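Local coordinates for protein Aac(6')-ib (Escherichia coli, PDB 2BUE) that probably transfers the acetyl group of acetyl-CoA to the 6'-amino group of aminoglycoside antibiotics such as kanamycin, giving resistance to them, at residues A[49-54]-A[155-160]; A[36-41]-A[87-92]; A[96-101]-A[107-112]. The protein carries 2 engineered substitutions. One frame throughout, in Å; residues are numbered along the deposited sequence. Where two conformers were deposited one is given.

Contact 1 of 3, residues A[49-54]-A[155-160]. With RIO (ribostamycin), chain C.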
loop_
_atom_site.group_PDB
_atom_site.type_symbol
_atom_site.label_atom_id
_atom_site.label_comp_id
_atom_site.label_asym_id
_atom_site.label_seq_id
_atom_site.Cartn_x
_atom_site.Cartn_y
_atom_site.Cartn_z
ATOM N N VAL A 49 13.741 -4.018 3.061
ATOM C CA VAL A 49 13.798 -4.870 4.243
ATOM C C VAL A 49 13.589 -4.046 5.531
ATOM O O VAL A 49 12.921 -4.497 6.462
ATOM C CB VAL A 49 15.136 -5.644 4.301
ATOM C CG1 VAL A 49 15.275 -6.360 5.616
ATOM C CG2 VAL A 49 15.199 -6.644 3.163
ATOM N N GLU A 50 14.158 -2.842 5.549
ATOM C CA GLU A 50 14.068 -1.938 6.692
ATOM C C GLU A 50 12.624 -1.722 7.194
ATOM O O GLU A 50 12.377 -1.655 8.417
ATOM C CB GLU A 50 14.719 -0.601 6.315
ATOM C CG GLU A 50 14.664 0.453 7.409
ATOM C CD GLU A 50 15.487 1.697 7.098
ATOM O OE1 GLU A 50 15.815 1.962 5.915
ATOM O OE2 GLU A 50 15.817 2.415 8.071
ATOM N N TRP A 51 11.677 -1.654 6.258
ATOM C CA TRP A 51 10.296 -1.228 6.559
ATOM C C TRP A 51 9.231 -2.259 6.164
ATOM O O TRP A 51 8.037 -2.035 6.342
ATOM C CB TRP A 51 9.999 0.093 5.840
ATOM C CG TRP A 51 10.892 1.233 6.257
ATOM C CD1 TRP A 51 11.790 1.909 5.476
ATOM C CD2 TRP A 51 10.984 1.812 7.569
ATOM N NE1 TRP A 51 12.426 2.883 6.215
ATOM C CE2 TRP A 51 11.955 2.843 7.503
ATOM C CE3 TRP A 51 10.335 1.562 8.787
ATOM C CZ2 TRP A 51 12.293 3.632 8.617
ATOM C CZ3 TRP A 51 10.677 2.339 9.897
ATOM C CH2 TRP A 51 11.651 3.352 9.801
ATOM N N TRP A 52 9.672 -3.378 5.598
ATOM C CA TRP A 52 8.752 -4.337 5.027
ATOM C C TRP A 52 9.205 -5.726 5.337
ATOM O O TRP A 52 10.322 -6.114 4.988
ATOM C CB TRP A 52 8.693 -4.188 3.513
ATOM C CG TRP A 52 7.506 -4.866 2.886
ATOM C CD1 TRP A 52 7.258 -6.224 2.798
ATOM C CD2 TRP A 52 6.404 -4.217 2.267
ATOM N NE1 TRP A 52 6.053 -6.442 2.155
ATOM C CE2 TRP A 52 5.519 -5.228 1.809
ATOM C CE3 TRP A 52 6.073 -2.870 2.043
ATOM C CZ2 TRP A 52 4.328 -4.933 1.148
ATOM C CZ3 TRP A 52 4.880 -2.576 1.372
ATOM C CH2 TRP A 52 4.025 -3.607 0.939
ATOM N N GLY A 53 8.324 -6.483 5.965
ATOM C CA GLY A 53 8.593 -7.867 6.248
ATOM C C GLY A 53 8.251 -8.178 7.688
ATOM O O GLY A 53 7.464 -9.096 7.956
ATOM N N GLY A 54 8.831 -7.404 8.609
ATOM C CA GLY A 54 8.657 -7.668 10.050
ATOM C C GLY A 54 9.269 -9.021 10.380
ATOM O O GLY A 54 10.451 -9.247 10.090
ATOM N N ASP A 155 -1.416 2.486 7.483
ATOM C CA ASP A 155 -0.990 2.215 8.860
ATOM C C ASP A 155 0.543 2.118 8.988
ATOM O O ASP A 155 1.058 1.092 9.456
ATOM C CB ASP A 155 -1.689 0.960 9.403
ATOM C CG ASP A 155 -1.221 -0.338 8.709
ATOM O OD1 ASP A 155 -0.797 -0.266 7.530
ATOM O OD2 ASP A 155 -1.238 -1.399 9.372
ATOM N N PRO A 156 1.264 3.189 8.590
ATOM C CA PRO A 156 2.722 3.150 8.683
ATOM C C PRO A 156 3.187 2.970 10.130
ATOM O O PRO A 156 2.495 3.363 11.061
ATOM C CB PRO A 156 3.159 4.530 8.165
ATOM C CG PRO A 156 1.921 5.441 8.399
ATOM C CD PRO A 156 0.761 4.491 8.101
ATOM N N SER A 157 4.356 2.354 10.291
ATOM C CA SER A 157 5.026 2.329 11.582
ATOM C C SER A 157 5.252 3.761 12.091
ATOM O O SER A 157 5.613 4.646 11.307
ATOM C CB SER A 157 6.401 1.698 11.396
ATOM O OG SER A 157 7.232 1.985 12.509
ATOM N N PRO A 158 5.118 3.966 13.417
ATOM C CA PRO A 158 5.462 5.270 14.001
ATOM C C PRO A 158 6.919 5.688 13.702
ATOM O O PRO A 158 7.203 6.878 13.682
ATOM C CB PRO A 158 5.293 5.035 15.519
ATOM C CG PRO A 158 4.286 3.873 15.592
ATOM C CD PRO A 158 4.667 2.999 14.438
ATOM N N SER A 159 7.803 4.702 13.488
ATOM C CA SER A 159 9.226 4.931 13.177
ATOM C C SER A 159 9.424 5.455 11.740
ATOM O O SER A 159 10.439 6.087 11.432
ATOM C CB SER A 159 10.038 3.637 13.359
ATOM O OG SER A 159 10.060 3.149 14.707
ATOM N N ASN A 160 8.446 5.190 10.866
ATOM C CA ASN A 160 8.577 5.458 9.430
ATOM C C ASN A 160 8.102 6.848 9.007
ATOM O O ASN A 160 7.074 6.996 8.315
ATOM C CB ASN A 160 7.842 4.355 8.633
ATOM C CG ASN A 160 8.318 4.254 7.191
ATOM O OD1 ASN A 160 9.082 5.090 6.725
ATOM N ND2 ASN A 160 7.880 3.195 6.486
HETATM O O1 RIO C . 2.350 -7.968 2.476
HETATM C C1 RIO C . 1.432 -8.970 2.015
HETATM C C2 RIO C . 1.052 -9.862 3.204
HETATM O O2 RIO C . 1.098 -9.140 4.452
HETATM C C3 RIO C . -0.203 -8.601 4.742
HETATM O O3 RIO C . -0.220 -7.174 4.536
HETATM C C4 RIO C . -0.687 -6.408 5.716
HETATM C C5 RIO C . -2.236 -6.269 5.740
HETATM O O4 RIO C . -2.846 -7.544 5.848
HETATM C C6 RIO C . -2.765 -5.349 6.855
HETATM N N1 RIO C . -4.231 -5.154 6.664
HETATM C C7 RIO C . -2.055 -3.969 6.794
HETATM C C8 RIO C . -0.525 -4.148 6.885
HETATM N N2 RIO C . 0.109 -2.800 6.905
HETATM C C9 RIO C . 0.006 -5.014 5.690
HETATM O O5 RIO C . 1.419 -5.224 5.974
HETATM C C10 RIO C . 2.255 -5.140 4.818
HETATM O O6 RIO C . 2.621 -3.807 4.554
HETATM C C11 RIO C . 3.530 -3.181 5.528
HETATM C C12 RIO C . 3.909 -1.803 4.934
HETATM N N3 RIO C . 2.810 -0.842 5.121
HETATM C C13 RIO C . 4.801 -4.055 5.755
HETATM O O7 RIO C . 5.557 -3.465 6.840
HETATM C C14 RIO C . 4.393 -5.506 6.107
HETATM O O8 RIO C . 5.543 -6.363 6.359
HETATM C C15 RIO C . 3.472 -6.090 5.024
HETATM N N4 RIO C . 3.014 -7.440 5.353
HETATM C C16 RIO C . -1.192 -9.375 3.832
HETATM O O9 RIO C . -2.079 -10.070 4.693
HETATM C C17 RIO C . -0.336 -10.461 3.156
HETATM O O10 RIO C . -0.343 -11.631 4.020
#
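Trp51 and Asn160 form the heart of this contact, an amide laid flat on an indole. The two planes are only 9° apart, and Asn160 CG sits 3.6 Å from Trp51 CD2, over the centre of the ring system. The same face receives a CH-pi contact, with Asn160 CB 3.9 Å from the centroid of the six-membered ring. The opposite face is backed by Glu50 CG, while Ser159 CB lies in plane at the edge, 3.8 Å from Trp51 CZ3. A chi1 of -160° swings the Asn160 amide away from the backbone N and onto the indole, where ND2 donates to O5P of coenzyme A. Asn160 is also the N-cap of helix 161-169, its OD1 weakly accepting from Ala163 N.

No hydrogen bond joins the two segments directly; polar bonds hold the turn and bind the antibiotic. Ser157 OG accepts from Ser159 N in an ST turn. Ribostamycin is gripped from both segments: its O7 donates to Trp51 O (2.9 Å), Gly53 N donates to its O8 (2.8 Å), and its N2 donates to Asp155 OD1 (2.8 Å), with a weaker bond to OD2. Next to Asp155, Asp118 OD1 also hydrogen-bonds the antibiotic. Under the sugar, the Trp52 ring offers one face to C13.

One segment is the loop following helix 46-49. The other runs from strand 151-154 into helix 161-169, whose Arg162 also touches Trp51; Trp52 packs on strand 114-121.

Contact 2 of 3, residues A[36-41]-A[87-92]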
loop_
_atom_site.group_PDB
_atom_site.type_symbol
_atom_site.label_atom_id
_atom_site.label_comp_id
_atom_site.label_asym_id
_atom_site.label_seq_id
_atom_site.Cartn_x
_atom_site.Cartn_y
_atom_site.Cartn_z
ATOM N N LEU A 36 6.570 -12.484 -9.688
ATOM C CA LEU A 36 6.937 -12.932 -8.342
ATOM C C LEU A 36 8.453 -12.982 -8.151
ATOM O O LEU A 36 8.955 -12.599 -7.090
ATOM C CB LEU A 36 6.288 -14.265 -7.979
ATOM C CG LEU A 36 4.756 -14.207 -7.861
ATOM C CD1 LEU A 36 4.214 -15.612 -7.833
ATOM C CD2 LEU A 36 4.306 -13.454 -6.599
ATOM N N ALA A 37 9.175 -13.418 -9.178
ATOM C CA ALA A 37 10.657 -13.434 -9.081
ATOM C C ALA A 37 11.217 -12.034 -8.844
ATOM O O ALA A 37 12.107 -11.832 -7.972
ATOM C CB ALA A 37 11.275 -14.049 -10.355
ATOM N N MET A 38 10.680 -11.075 -9.608
ATOM C CA MET A 38 11.036 -9.656 -9.469
ATOM C C MET A 38 10.684 -9.124 -8.077
ATOM O O MET A 38 11.508 -8.475 -7.418
ATOM C CB MET A 38 10.343 -8.831 -10.556
ATOM C CG MET A 38 10.608 -7.331 -10.445
ATOM S SD MET A 38 9.745 -6.420 -11.742
ATOM C CE MET A 38 8.031 -6.592 -11.280
ATOM N N LEU A 39 9.478 -9.416 -7.607
ATOM C CA LEU A 39 9.071 -9.002 -6.252
ATOM C C LEU A 39 10.008 -9.587 -5.167
ATOM O O LEU A 39 10.412 -8.884 -4.231
ATOM C CB LEU A 39 7.600 -9.367 -6.011
ATOM C CG LEU A 39 7.060 -8.957 -4.644
ATOM C CD1 LEU A 39 7.092 -7.416 -4.513
ATOM C CD2 LEU A 39 5.651 -9.555 -4.474
ATOM N N TYR A 40 10.380 -10.854 -5.327
ATOM C CA TYR A 40 11.345 -11.500 -4.425
ATOM C C TYR A 40 12.659 -10.705 -4.374
ATOM O O TYR A 40 13.164 -10.373 -3.288
ATOM C CB TYR A 40 11.565 -12.957 -4.867
ATOM C CG TYR A 40 12.848 -13.563 -4.341
ATOM C CD1 TYR A 40 13.016 -13.844 -2.977
ATOM C CD2 TYR A 40 13.905 -13.826 -5.209
ATOM C CE1 TYR A 40 14.223 -14.395 -2.509
ATOM C CE2 TYR A 40 15.099 -14.391 -4.755
ATOM C CZ TYR A 40 15.251 -14.672 -3.415
ATOM O OH TYR A 40 16.422 -15.214 -2.952
ATOM N N GLU A 41 13.204 -10.380 -5.545
ATOM C CA GLU A 41 14.403 -9.555 -5.600
ATOM C C GLU A 41 14.193 -8.240 -4.816
ATOM O O GLU A 41 15.008 -7.899 -3.944
ATOM C CB GLU A 41 14.841 -9.287 -7.040
ATOM C CG GLU A 41 16.058 -8.389 -7.066
ATOM C CD GLU A 41 16.635 -8.152 -8.454
ATOM O OE1 GLU A 41 16.091 -8.667 -9.452
ATOM O OE2 GLU A 41 17.661 -7.423 -8.503
ATOM N N GLY A 87 7.121 2.860 -18.832
ATOM C CA GLY A 87 7.216 1.454 -19.236
ATOM C C GLY A 87 8.088 0.535 -18.385
ATOM O O GLY A 87 8.294 -0.623 -18.763
ATOM N N GLU A 88 8.591 1.037 -17.250
ATOM C CA GLU A 88 9.408 0.246 -16.318
ATOM C C GLU A 88 8.656 -0.007 -15.010
ATOM O O GLU A 88 8.001 0.904 -14.501
ATOM C CB GLU A 88 10.728 0.949 -15.970
ATOM C CG GLU A 88 11.699 1.122 -17.139
ATOM C CD GLU A 88 12.258 -0.194 -17.637
ATOM O OE1 GLU A 88 12.560 -1.084 -16.798
ATOM O OE2 GLU A 88 12.392 -0.340 -18.871
ATOM N N PRO A 89 8.766 -1.236 -14.459
ATOM C CA PRO A 89 8.221 -1.490 -13.120
ATOM C C PRO A 89 9.078 -0.806 -12.053
ATOM O O PRO A 89 10.299 -1.008 -12.003
ATOM C CB PRO A 89 8.256 -3.019 -13.003
ATOM C CG PRO A 89 9.378 -3.462 -13.927
ATOM C CD PRO A 89 9.409 -2.431 -15.047
ATOM N N ILE A 90 8.453 0.029 -11.225
ATOM C CA ILE A 90 9.197 0.784 -10.219
ATOM C C ILE A 90 8.755 0.558 -8.763
ATOM O O ILE A 90 9.335 1.113 -7.828
ATOM C CB ILE A 90 9.210 2.312 -10.540
ATOM C CG1 ILE A 90 7.780 2.879 -10.561
ATOM C CG2 ILE A 90 9.931 2.554 -11.854
ATOM C CD1 ILE A 90 7.606 4.268 -9.968
ATOM N N GLY A 91 7.744 -0.268 -8.558
ATOM C CA GLY A 91 7.341 -0.538 -7.188
ATOM C C GLY A 91 6.210 -1.533 -7.104
ATOM O O GLY A 91 5.674 -1.985 -8.136
ATOM N N TYR A 92 5.860 -1.853 -5.866
ATOM C CA TYR A 92 4.801 -2.799 -5.570
ATOM C C TYR A 92 3.782 -2.073 -4.699
ATOM O O TYR A 92 4.162 -1.307 -3.821
ATOM C CB TYR A 92 5.355 -4.011 -4.802
ATOM C CG TYR A 92 4.273 -4.886 -4.205
ATOM C CD1 TYR A 92 3.678 -5.908 -4.955
ATOM C CD2 TYR A 92 3.843 -4.697 -2.875
ATOM C CE1 TYR A 92 2.666 -6.717 -4.394
ATOM C CE2 TYR A 92 2.815 -5.496 -2.302
ATOM C CZ TYR A 92 2.241 -6.506 -3.091
ATOM O OH TYR A 92 1.258 -7.314 -2.572
#
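The ring of Tyr92 meets Leu39 obliquely, with Leu39 CD1 3.8 Å from Tyr92 CD1 and about as close to Tyr92 CG and CB, while the second methyl, Leu39 CD2, lies nearer Tyr92 CE1. The other ring of the contact is the pyrrolidine of Pro89, whose CG and CB face the sulfur of Met38. This is helix-on-sheet packing in the GNAT fold: residues 36-41 of helix 36-43 meet residues 87-92 at the start of strand 88-97 through apolar contacts, with no hydrogen bond between the two segments.

A classic beta bulge sets the spacing on the strand. Ile90 and Gly91 share one place opposite Ala83 of the neighbouring strand 78-85, and this extra residue brings Pro89 and Tyr92, three positions apart, to the same side, both turned toward the helix while Ile90 points away. Leu39 and Met38, adjacent on the helix, take one each.

The hydroxyl of Tyr92 is hydrogen-bonded to Gln94 OE1. Gln94 in turn binds ribostamycin through NE2, making Tyr92 a second-shell residue that can hold the Gln94 amide in orientation. Trp42, further along the helix, touches Pro89 and Tyr92 as well, and Ile82 lies against both Met38 and Pro89.

Met38 is stretched out as far as its sulfur and then bends at chi3 (69°): SD comes to 3.7 Å from Pro89 CG, and the terminal CE turns to lie 4.0 Å from Pro89 CB.

Contact 3 of 3, residues A[96-101]-A[107-112]. With RIO (ribostamycin), chain C.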
loop_
_atom_site.group_PDB
_atom_site.type_symbol
_atom_site.label_atom_id
_atom_site.label_comp_id
_atom_site.label_asym_id
_atom_site.label_seq_id
_atom_site.Cartn_x
_atom_site.Cartn_y
_atom_site.Cartn_z
ATOM N N TYR A 96 -6.498 -3.560 0.176
ATOM C CA TYR A 96 -7.190 -4.633 0.874
ATOM C C TYR A 96 -8.522 -4.141 1.411
ATOM O O TYR A 96 -8.697 -2.932 1.674
ATOM C CB TYR A 96 -6.312 -5.294 1.983
ATOM C CG TYR A 96 -5.845 -4.304 3.033
ATOM C CD1 TYR A 96 -6.669 -4.005 4.132
ATOM C CD2 TYR A 96 -4.586 -3.673 2.934
ATOM C CE1 TYR A 96 -6.280 -3.073 5.101
ATOM C CE2 TYR A 96 -4.191 -2.723 3.933
ATOM C CZ TYR A 96 -5.044 -2.440 4.990
ATOM O OH TYR A 96 -4.711 -1.532 5.972
ATOM N N VAL A 97 -9.465 -5.073 1.537
ATOM C CA VAL A 97 -10.722 -4.774 2.217
ATOM C C VAL A 97 -10.462 -4.908 3.717
ATOM O O VAL A 97 -10.215 -6.003 4.221
ATOM C CB VAL A 97 -11.855 -5.744 1.761
ATOM C CG1 VAL A 97 -13.162 -5.430 2.539
ATOM C CG2 VAL A 97 -12.072 -5.602 0.240
ATOM N N ALA A 98 -10.564 -3.799 4.447
ATOM C CA ALA A 98 -10.206 -3.815 5.868
ATOM C C ALA A 98 -11.080 -4.795 6.699
ATOM O O ALA A 98 -10.568 -5.548 7.514
ATOM C CB ALA A 98 -10.272 -2.397 6.442
ATOM N N LEU A 99 -12.392 -4.783 6.467
ATOM C CA LEU A 99 -13.312 -5.690 7.154
ATOM C C LEU A 99 -12.968 -7.182 6.890
ATOM O O LEU A 99 -13.231 -8.052 7.747
ATOM C CB LEU A 99 -14.741 -5.345 6.732
ATOM C CG LEU A 99 -15.912 -5.929 7.513
ATOM C CD1 LEU A 99 -15.883 -5.391 8.918
ATOM C CD2 LEU A 99 -17.217 -5.539 6.819
ATOM N N GLY A 100 -12.308 -7.445 5.754
ATOM C CA GLY A 100 -11.896 -8.804 5.283
ATOM C C GLY A 100 -10.477 -9.298 5.557
ATOM O O GLY A 100 -10.010 -10.285 4.965
ATOM N N SER A 101 -9.806 -8.662 6.513
ATOM C CA SER A 101 -8.407 -8.950 6.780
ATOM C C SER A 101 -8.244 -10.126 7.741
ATOM O O SER A 101 -9.200 -10.528 8.398
ATOM C CB SER A 101 -7.744 -7.688 7.326
ATOM O OG SER A 101 -7.923 -6.632 6.396
ATOM N N GLU A 107 -10.118 -5.217 13.590
ATOM C CA GLU A 107 -11.227 -5.913 14.261
ATOM C C GLU A 107 -12.381 -5.008 14.712
ATOM O O GLU A 107 -13.486 -5.501 15.018
ATOM C CB GLU A 107 -10.699 -6.746 15.434
ATOM C CG GLU A 107 -9.821 -7.912 15.000
ATOM C CD GLU A 107 -9.413 -8.808 16.148
ATOM O OE1 GLU A 107 -9.341 -8.317 17.294
ATOM O OE2 GLU A 107 -9.151 -10.002 15.890
ATOM N N GLU A 108 -12.138 -3.698 14.764
ATOM C CA GLU A 108 -13.210 -2.717 15.084
ATOM C C GLU A 108 -13.905 -2.172 13.844
ATOM O O GLU A 108 -14.879 -1.410 13.959
ATOM C CB GLU A 108 -12.694 -1.522 15.902
ATOM C CG GLU A 108 -11.783 -1.858 17.090
ATOM C CD GLU A 108 -12.239 -3.056 17.899
ATOM O OE1 GLU A 108 -13.441 -3.133 18.264
ATOM O OE2 GLU A 108 -11.377 -3.927 18.188
ATOM N N GLU A 109 -13.395 -2.524 12.660
ATOM C CA GLU A 109 -14.012 -2.012 11.438
ATOM C C GLU A 109 -15.440 -2.560 11.265
ATOM O O GLU A 109 -15.717 -3.713 11.624
ATOM C CB GLU A 109 -13.155 -2.330 10.209
ATOM C CG GLU A 109 -13.685 -1.683 8.916
ATOM C CD GLU A 109 -13.797 -0.170 9.016
ATOM O OE1 GLU A 109 -12.746 0.493 8.950
ATOM O OE2 GLU A 109 -14.929 0.358 9.117
ATOM N N THR A 110 -16.329 -1.710 10.754
ATOM C CA THR A 110 -17.707 -2.106 10.464
ATOM C C THR A 110 -18.130 -1.787 9.026
ATOM O O THR A 110 -19.154 -2.309 8.543
ATOM C CB THR A 110 -18.702 -1.412 11.445
ATOM O OG1 THR A 110 -18.693 -0.004 11.219
ATOM C CG2 THR A 110 -18.291 -1.677 12.895
ATOM N N ASP A 111 -17.343 -0.960 8.335
ATOM C CA ASP A 111 -17.721 -0.463 7.007
ATOM C C ASP A 111 -17.010 -1.281 5.916
ATOM O O ASP A 111 -15.804 -1.204 5.793
ATOM C CB ASP A 111 -17.373 1.030 6.906
ATOM C CG ASP A 111 -17.693 1.639 5.534
ATOM O OD1 ASP A 111 -18.206 0.932 4.619
ATOM O OD2 ASP A 111 -17.469 2.860 5.377
ATOM N N PRO A 112 -17.764 -2.063 5.115
ATOM C CA PRO A 112 -17.090 -2.906 4.119
ATOM C C PRO A 112 -16.485 -2.090 2.954
ATOM O O PRO A 112 -15.774 -2.665 2.108
ATOM C CB PRO A 112 -18.229 -3.802 3.598
ATOM C CG PRO A 112 -19.428 -2.970 3.708
ATOM C CD PRO A 112 -19.233 -2.176 5.020
HETATM O O1 RIO C . 2.350 -7.968 2.476
HETATM C C1 RIO C . 1.432 -8.970 2.015
HETATM C C2 RIO C . 1.052 -9.862 3.204
HETATM O O2 RIO C . 1.098 -9.140 4.452
HETATM C C3 RIO C . -0.203 -8.601 4.742
HETATM O O3 RIO C . -0.220 -7.174 4.536
HETATM C C4 RIO C . -0.687 -6.408 5.716
HETATM C C5 RIO C . -2.236 -6.269 5.740
HETATM O O4 RIO C . -2.846 -7.544 5.848
HETATM C C6 RIO C . -2.765 -5.349 6.855
HETATM N N1 RIO C . -4.231 -5.154 6.664
HETATM C C7 RIO C . -2.055 -3.969 6.794
HETATM C C8 RIO C . -0.525 -4.148 6.885
HETATM N N2 RIO C . 0.109 -2.800 6.905
HETATM C C9 RIO C . 0.006 -5.014 5.690
HETATM O O5 RIO C . 1.419 -5.224 5.974
HETATM C C10 RIO C . 2.255 -5.140 4.818
HETATM O O6 RIO C . 2.621 -3.807 4.554
HETATM C C11 RIO C . 3.530 -3.181 5.528
HETATM C C12 RIO C . 3.909 -1.803 4.934
HETATM N N3 RIO C . 2.810 -0.842 5.121
HETATM C C13 RIO C . 4.801 -4.055 5.755
HETATM O O7 RIO C . 5.557 -3.465 6.840
HETATM C C14 RIO C . 4.393 -5.506 6.107
HETATM O O8 RIO C . 5.543 -6.363 6.359
HETATM C C15 RIO C . 3.472 -6.090 5.024
HETATM N N4 RIO C . 3.014 -7.440 5.353
HETATM C C16 RIO C . -1.192 -9.375 3.832
HETATM O O9 RIO C . -2.079 -10.070 4.693
HETATM C C17 RIO C . -0.336 -10.461 3.156
HETATM O O10 RIO C . -0.343 -11.631 4.020
HETATM O O HOH W 1 -13.565 -2.615 4.968
#
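The long connection between antiparallel strands 88-97 and 114-121 folds back on itself here, Leu99 just past the first strand lying against Glu109 and Pro112 in the run leading to the second. Leu99 splits its methyls between them. CD1 presses close on the backbone, 3.2 Å from Glu109 O, while CD2 runs alongside the proline, 3.8 Å from Pro112 CB, the two side chains pointing the same way. The Leu99 CB is directed toward residues 107-112, and a chi1 of -167° extends the chain on from there to reach both partners. Val97 adds CG1 against Pro112 O, and Ala98 CB approaches Glu109 CG; both Ala98 and Glu109 also pack on Val114.

A water stitches the two backbones together, accepting from Leu99 N at 2.9 Å and donating to Asp111 O at 2.8 Å.

In this GNAT domain the loop also walls the aminoglycoside site. Tyr96, on the strand, presents one ring face to the ribostamycin amine N1, which sits 3.3 Å from Tyr96 CZ. The Tyr96 hydroxyl is hydrogen-bonded to Gln153 NE2, and the Tyr96 ring meets that of Trp106, also in the pocket, with nearly parallel planes.

The second segment is braced by its own carboxylate. Glu109 bends at chi2 (58°) and brings OE2 back over the chain, where it accepts twice, from Asp111 N at 2.9 Å (N-H...O 161°) and from Thr110 N at 3.0 Å. Both donors arrive on the anti side and somewhat out of the carboxylate plane. Asp111 ties the loop to its surroundings, OD2 bonding to Thr150 OG1 and OD1 to Gly113 N.

In the fold
All three contacts belong to one GNAT domain built round a mixed sheet. Contacts 2 and 3 share strand 88-97, gripping its start and its end, and come in series along the chain with centres about 28 Å apart, on opposite sides of the chain's centre. Contact 1 brings together segments from before and after contact 3, and its segments alternate with those of contact 2. Contacts 1 and 2, about 19 Å apart between centres, touch where Trp52 CZ2 packs 3.8 Å from Tyr92 CE2. Contacts 1 and 3, their centres about 21 Å apart, do not touch, but both reach ribostamycin, so distant parts of the chain converge on the antibiotic.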